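Local coordinates for protein trimethylamine-N-oxide reductase (Haemophilus influenzae, PDB 7L5I) that probably reduces S- and N-oxides such as trimethylamine N-oxide at a molybdenum centre carried by two molybdopterin guanine dinucleotides, at residues 362-365 / 366-369; 630-633 / 634-637; 298-301 / 302-305. One frame throughout, in Å; residues are numbered along the deposited sequence.

How the interactions relate
Three local contacts meet in one corner of the molybdoenzyme. Interaction 1 is a buried turn of helix 359-372; interactions 2 and 3 lie farther from the centre of the chain, their centres about 12 Å and 13 Å from that of interaction 1 and about 10 Å from each other. Trp-363 NE1 reaches Glu-632 O at 3.1 Å, a probable hydrogen bond between interactions 1 and 2. Strands 297-298 and 631-632 join interactions 2 and 3, with Ile-631 O 2.8 Å from Ser-298 N. Phe-303 packs on Met-364 and Thr-367. Interaction 1 comes nearest the cofactor: the His-362 side chain is about 8 Å from a bound MGD and about 12 Å from the molybdenum.

Interaction 1: 362-365 / 366-369; sequences HWML and VTLA
Thr-367 meets the carbonyl of Trp-363 twice, through its hydroxyl and through its amide. Thr-367 OG1 donates to Trp-363 O at 2.9 Å from above the carbonyl plane, 36° out of it, while Thr-367 N bonds the same oxygen at 3.0 Å from the opposite face. The chi1 of -65° sets OG1 beside the threonine's own backbone N, turned back toward the preceding turn, and leaves CG2 for apolar packing. The other backbone bonds are the regular i to i+4 ladder of an alpha helix: Val-366 N to His-362 O, Leu-368 N to Met-364 O at 2.8 Å, and Ala-369 N to Leu-365 O.

The apolar contact belongs to Met-364: its chain, bent at chi2 and chi3, curls forward so that CE comes within 4.0 Å of Thr-367 CG2. Two van der Waals approaches set carbon against oxygen. Val-366 CG2, one turn on from His-362, lies 3.3 Å from His-362 O, and Trp-363 CD1 passes the Thr-367 OG1 hydroxyl obliquely at 4.1 Å.

Outside this turn, His-362 NE2 bonds to Gly-349 O and Trp-363 NE1 to Glu-632 O, while Met-364 and Leu-368 pack on helix 271-284. The helix belongs to the beta-alpha-beta unit of strand 344-348, helix 359-372 and strand 381-383, and helix 179-187 covers the His-362 and Trp-363 side.

In this wholly buried turn, the threonine hydroxyl is paired within its own helix, and the doubly gripped Trp-363 carbonyl satisfies it while keeping its ordinary helical bond.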
# COMPACT_ATOMS: atom_id res chain seq x y z
N HIS A 362 6.36 14.41 4.60
CA HIS A 362 6.14 14.15 6.01
C HIS A 362 7.22 14.78 6.88
O HIS A 362 6.94 15.09 8.05
CB HIS A 362 6.02 12.65 6.24
CG HIS A 362 4.78 12.10 5.61
ND1 HIS A 362 4.80 11.43 4.40
CD2 HIS A 362 3.48 12.24 5.95
CE1 HIS A 362 3.56 11.11 4.07
NE2 HIS A 362 2.74 11.59 4.99
N TRP A 363 8.40 15.03 6.34
CA TRP A 363 9.40 15.80 7.07
C TRP A 363 8.86 17.19 7.37
O TRP A 363 8.93 17.68 8.51
CB TRP A 363 10.69 15.89 6.26
CG TRP A 363 11.90 16.32 7.01
CD1 TRP A 363 11.98 16.67 8.31
CD2 TRP A 363 13.21 16.42 6.47
NE1 TRP A 363 13.28 16.98 8.63
CE2 TRP A 363 14.06 16.83 7.51
CE3 TRP A 363 13.75 16.18 5.20
CZ2 TRP A 363 15.42 17.03 7.33
CZ3 TRP A 363 15.12 16.37 5.02
CH2 TRP A 363 15.94 16.78 6.09
N MET A 364 8.29 17.84 6.35
CA MET A 364 7.72 19.16 6.53
C MET A 364 6.45 19.11 7.38
O MET A 364 6.18 20.05 8.14
CB MET A 364 7.44 19.81 5.16
CG MET A 364 6.98 21.26 5.29
SD MET A 364 8.25 22.32 6.04
CE MET A 364 7.21 23.42 7.02
N LEU A 365 5.66 18.03 7.30
CA LEU A 365 4.48 17.94 8.15
C LEU A 365 4.88 17.89 9.63
O LEU A 365 4.23 18.51 10.48
CB LEU A 365 3.66 16.70 7.80
CG LEU A 365 2.32 16.62 8.53
CD1 LEU A 365 1.41 17.69 8.01
CD2 LEU A 365 1.68 15.27 8.35
N VAL A 366 5.92 17.11 9.95
CA VAL A 366 6.42 17.03 11.33
C VAL A 366 7.00 18.37 11.76
O VAL A 366 6.86 18.79 12.91
CB VAL A 366 7.46 15.90 11.44
CG1 VAL A 366 8.17 15.97 12.77
CG2 VAL A 366 6.76 14.59 11.27
N THR A 367 7.66 19.07 10.83
CA THR A 367 8.18 20.41 11.12
C THR A 367 7.04 21.38 11.41
O THR A 367 7.09 22.16 12.37
CB THR A 367 9.01 20.87 9.92
OG1 THR A 367 10.17 20.03 9.78
CG2 THR A 367 9.48 22.31 10.08
N LEU A 368 5.99 21.35 10.59
CA LEU A 368 4.83 22.18 10.86
C LEU A 368 4.20 21.87 12.22
O LEU A 368 3.89 22.77 13.00
CB LEU A 368 3.81 22.02 9.72
CG LEU A 368 2.54 22.82 9.87
CD1 LEU A 368 2.85 24.32 9.94
CD2 LEU A 368 1.58 22.53 8.71
N ALA A 369 4.02 20.57 12.52
CA ALA A 369 3.47 20.18 13.81
C ALA A 369 4.36 20.66 14.96
O ALA A 369 3.86 21.03 16.03
CB ALA A 369 3.31 18.65 13.86

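Interaction 2: 630-633 / 634-637; sequences KIEI and FSDV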
# COMPACT_ATOMS: atom_id res chain seq x y z
N LYS A 630 16.34 15.01 19.94
CA LYS A 630 15.18 15.84 19.65
C LYS A 630 14.69 15.57 18.23
O LYS A 630 15.27 14.80 17.46
CB LYS A 630 15.55 17.32 19.85
CG LYS A 630 15.94 17.65 21.29
CD LYS A 630 16.35 19.13 21.46
CE LYS A 630 17.63 19.41 20.72
NZ LYS A 630 18.04 20.84 20.92
N ILE A 631 13.58 16.24 17.89
CA ILE A 631 13.07 16.26 16.53
C ILE A 631 14.04 17.00 15.61
O ILE A 631 14.32 18.18 15.81
CB ILE A 631 11.69 16.94 16.48
CG1 ILE A 631 10.71 16.21 17.39
CG2 ILE A 631 11.18 16.98 15.06
CD1 ILE A 631 9.42 17.00 17.64
N GLU A 632 14.49 16.33 14.55
CA GLU A 632 15.54 16.88 13.69
C GLU A 632 14.90 17.60 12.51
O GLU A 632 14.66 17.03 11.45
CB GLU A 632 16.49 15.77 13.23
CG GLU A 632 17.15 15.03 14.37
CD GLU A 632 18.65 15.24 14.45
OE1 GLU A 632 19.34 15.06 13.42
OE2 GLU A 632 19.15 15.57 15.55
N ILE A 633 14.62 18.88 12.72
CA ILE A 633 14.18 19.73 11.61
C ILE A 633 15.31 19.94 10.62
O ILE A 633 15.11 19.90 9.41
CB ILE A 633 13.64 21.06 12.16
CG1 ILE A 633 12.36 20.79 12.95
CG2 ILE A 633 13.39 22.03 11.01
CD1 ILE A 633 11.77 22.04 13.59
N PHE A 634 16.52 20.17 11.12
CA PHE A 634 17.75 20.06 10.35
C PHE A 634 18.45 18.79 10.79
O PHE A 634 18.67 18.59 12.00
CB PHE A 634 18.65 21.27 10.56
CG PHE A 634 19.85 21.29 9.65
CD1 PHE A 634 20.99 20.61 9.99
CD2 PHE A 634 19.82 21.99 8.46
CE1 PHE A 634 22.09 20.63 9.16
CE2 PHE A 634 20.92 22.01 7.62
CZ PHE A 634 22.05 21.32 7.97
N SER A 635 18.78 17.93 9.83
CA SER A 635 19.50 16.69 10.08
C SER A 635 20.89 16.84 9.50
O SER A 635 21.07 16.88 8.27
CB SER A 635 18.80 15.50 9.44
OG SER A 635 19.67 14.38 9.43
N ASP A 636 21.89 16.93 10.37
CA ASP A 636 23.27 17.00 9.89
C ASP A 636 23.66 15.71 9.18
O ASP A 636 24.43 15.73 8.21
CB ASP A 636 24.20 17.26 11.08
CG ASP A 636 25.57 17.78 10.67
OD1 ASP A 636 25.65 18.86 10.05
OD2 ASP A 636 26.58 17.11 11.00
N VAL A 637 23.12 14.57 9.63
CA VAL A 637 23.39 13.29 8.98
C VAL A 637 22.93 13.32 7.53
O VAL A 637 23.65 12.88 6.62
CB VAL A 637 22.71 12.15 9.76
CG1 VAL A 637 22.80 10.85 9.01
CG2 VAL A 637 23.33 11.99 11.13
O HOH W 1 19.15 12.98 11.81
O HOH W 2 22.01 15.17 12.64
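Phe-634, Glu-632 and Ile-633 make the bend that carries the chain from strand 631-632 into helix 636-641. Glu-632 is the centre of an inverse gamma turn, closed by a weak bond from Ile-633 N to Ile-631 O at 3.2 Å, and Ser-635 takes the N-cap position of the helix that follows.

The contact made by Phe-634 is one of backbone and CB more than of ring. It touches Ile-633 as a chain neighbour, across the peptide link that joins them, and its carbonyl oxygen, Phe-634 O, lies 3.8 Å from Glu-632 CB. With CG anti to the backbone N (chi1 -173°), the ring swings clear of the bend, where Lys-302 of helix 300-307 touches it, and the Phe-634 backbone bonds to Ser-298.

Ile-633 keeps CG2 3.6 Å from Phe-634 N. Its side chain also packs on Tyr-300, Phe-303 and Thr-367, so this residue ties the turn to helices 300-307 and 359-372.

Glu-632 carries the polar part. Its CB points toward the following residues, and the chain is bent at chi2 (-114°), which brings OE1 beside Ser-635, 3.7 Å from its CA. The carboxylate is shared: OE2 bonds to Ser-628 OG, while OE1 accepts from two waters. Ser-635 OG, for its part, caps Val-638 N. Glutamate and start of helix are thus joined through solvent: one water donates to Glu-632 OE1 at 2.6 Å and accepts from Ser-635 OG at 2.8 Å, and the other donates to Glu-632 OE1 at 2.8 Å and accepts from Val-637 N.

Interaction 3: 298-301 / 302-305; sequences SGYA and KFEE
Gly-299 holds the N-cap with positive phi (93°), a conformation open to a residue without a CB, and from there the chain enters helix 300-307 with Phe-303 N bonding to Gly-299 O at 3.2 Å. Glu-304 N to Tyr-300 O and Glu-305 N to Ala-301 O continue the ladder.

Tyr-300 and Glu-304, one turn apart, make the main side-chain contact. Tyr-300 OH donates to Glu-304 OE2 over a short 2.6 Å, meeting the oxygen on its anti side and 20° out of the carboxylate plane. The carboxylate stands almost upright to the ring, the two planes 82° apart, with OE2 lying at the ring edge near its plane. Farther back along the glutamate, CB makes an off-centre CH-pi contact, 4.2 Å from the Tyr-300 ring centroid. Glu-304 runs extended beyond CG, which gives it the length to reach the phenol oxygen; the phenol's proton would partly offset the carboxylate charge. Phe-303 receives Tyr-300 CE1 at its ring edge, 4.2 Å from CD2.

Within 302-305, Lys-302 bends at chi2 and chi4 to bring NZ 3.0 Å from Glu-305 OE1, a salt bridge met nearly head-on to the C-O bond.

Tyr-300 and Glu-304 both rest on Val-283 of helix 271-284. Phe-303 is buried between that helix, at Leu-276, and helix 359-372, at Met-364 and Thr-367, while Ser-298, just ahead of the cap, pairs in parallel with strand 631-632.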
# COMPACT_ATOMS: atom_id res chain seq x y z
N SER A 298 15.76 20.22 16.97
CA SER A 298 17.13 20.56 16.60
C SER A 298 17.10 21.18 15.21
O SER A 298 16.52 20.60 14.29
CB SER A 298 18.04 19.34 16.63
OG SER A 298 19.38 19.69 16.33
N GLY A 299 17.69 22.36 15.08
CA GLY A 299 17.88 22.96 13.78
C GLY A 299 16.79 23.90 13.31
O GLY A 299 16.79 24.26 12.13
N TYR A 300 15.86 24.30 14.18
CA TYR A 300 14.78 25.16 13.73
C TYR A 300 15.32 26.48 13.18
O TYR A 300 14.81 27.00 12.18
CB TYR A 300 13.77 25.45 14.85
CG TYR A 300 12.80 26.52 14.38
CD1 TYR A 300 11.80 26.22 13.46
CD2 TYR A 300 12.95 27.84 14.78
CE1 TYR A 300 10.96 27.21 12.96
CE2 TYR A 300 12.11 28.83 14.30
CZ TYR A 300 11.11 28.50 13.40
OH TYR A 300 10.26 29.48 12.90
N ALA A 301 16.35 27.04 13.81
CA ALA A 301 16.81 28.37 13.36
C ALA A 301 17.39 28.32 11.95
O ALA A 301 17.20 29.27 11.17
CB ALA A 301 17.86 28.92 14.33
N LYS A 302 18.10 27.25 11.61
CA LYS A 302 18.61 27.11 10.24
C LYS A 302 17.47 26.97 9.25
O LYS A 302 17.50 27.56 8.16
CB LYS A 302 19.56 25.91 10.15
CG LYS A 302 20.33 25.87 8.85
CD LYS A 302 21.78 26.24 9.08
CE LYS A 302 22.45 26.80 7.83
NZ LYS A 302 22.66 28.28 7.94
N PHE A 303 16.42 26.23 9.62
CA PHE A 303 15.26 26.12 8.76
C PHE A 303 14.56 27.47 8.60
O PHE A 303 14.08 27.81 7.51
CB PHE A 303 14.28 25.08 9.33
CG PHE A 303 12.97 25.03 8.62
CD1 PHE A 303 12.88 24.50 7.35
CD2 PHE A 303 11.83 25.49 9.22
CE1 PHE A 303 11.68 24.46 6.69
CE2 PHE A 303 10.62 25.47 8.56
CZ PHE A 303 10.55 24.94 7.29
N GLU A 304 14.46 28.23 9.69
CA GLU A 304 13.74 29.49 9.62
C GLU A 304 14.41 30.46 8.64
O GLU A 304 13.73 31.26 8.00
CB GLU A 304 13.62 30.13 11.00
CG GLU A 304 12.53 31.19 11.07
CD GLU A 304 12.50 31.95 12.39
OE1 GLU A 304 13.44 32.74 12.63
OE2 GLU A 304 11.54 31.77 13.19
N GLU A 305 15.73 30.38 8.51
CA GLU A 305 16.41 31.22 7.53
C GLU A 305 15.94 30.91 6.11
O GLU A 305 15.86 31.79 5.26
CB GLU A 305 17.92 31.01 7.60
CG GLU A 305 18.58 31.54 8.85
CD GLU A 305 20.09 31.58 8.73
OE1 GLU A 305 20.68 30.56 8.31
OE2 GLU A 305 20.67 32.65 9.02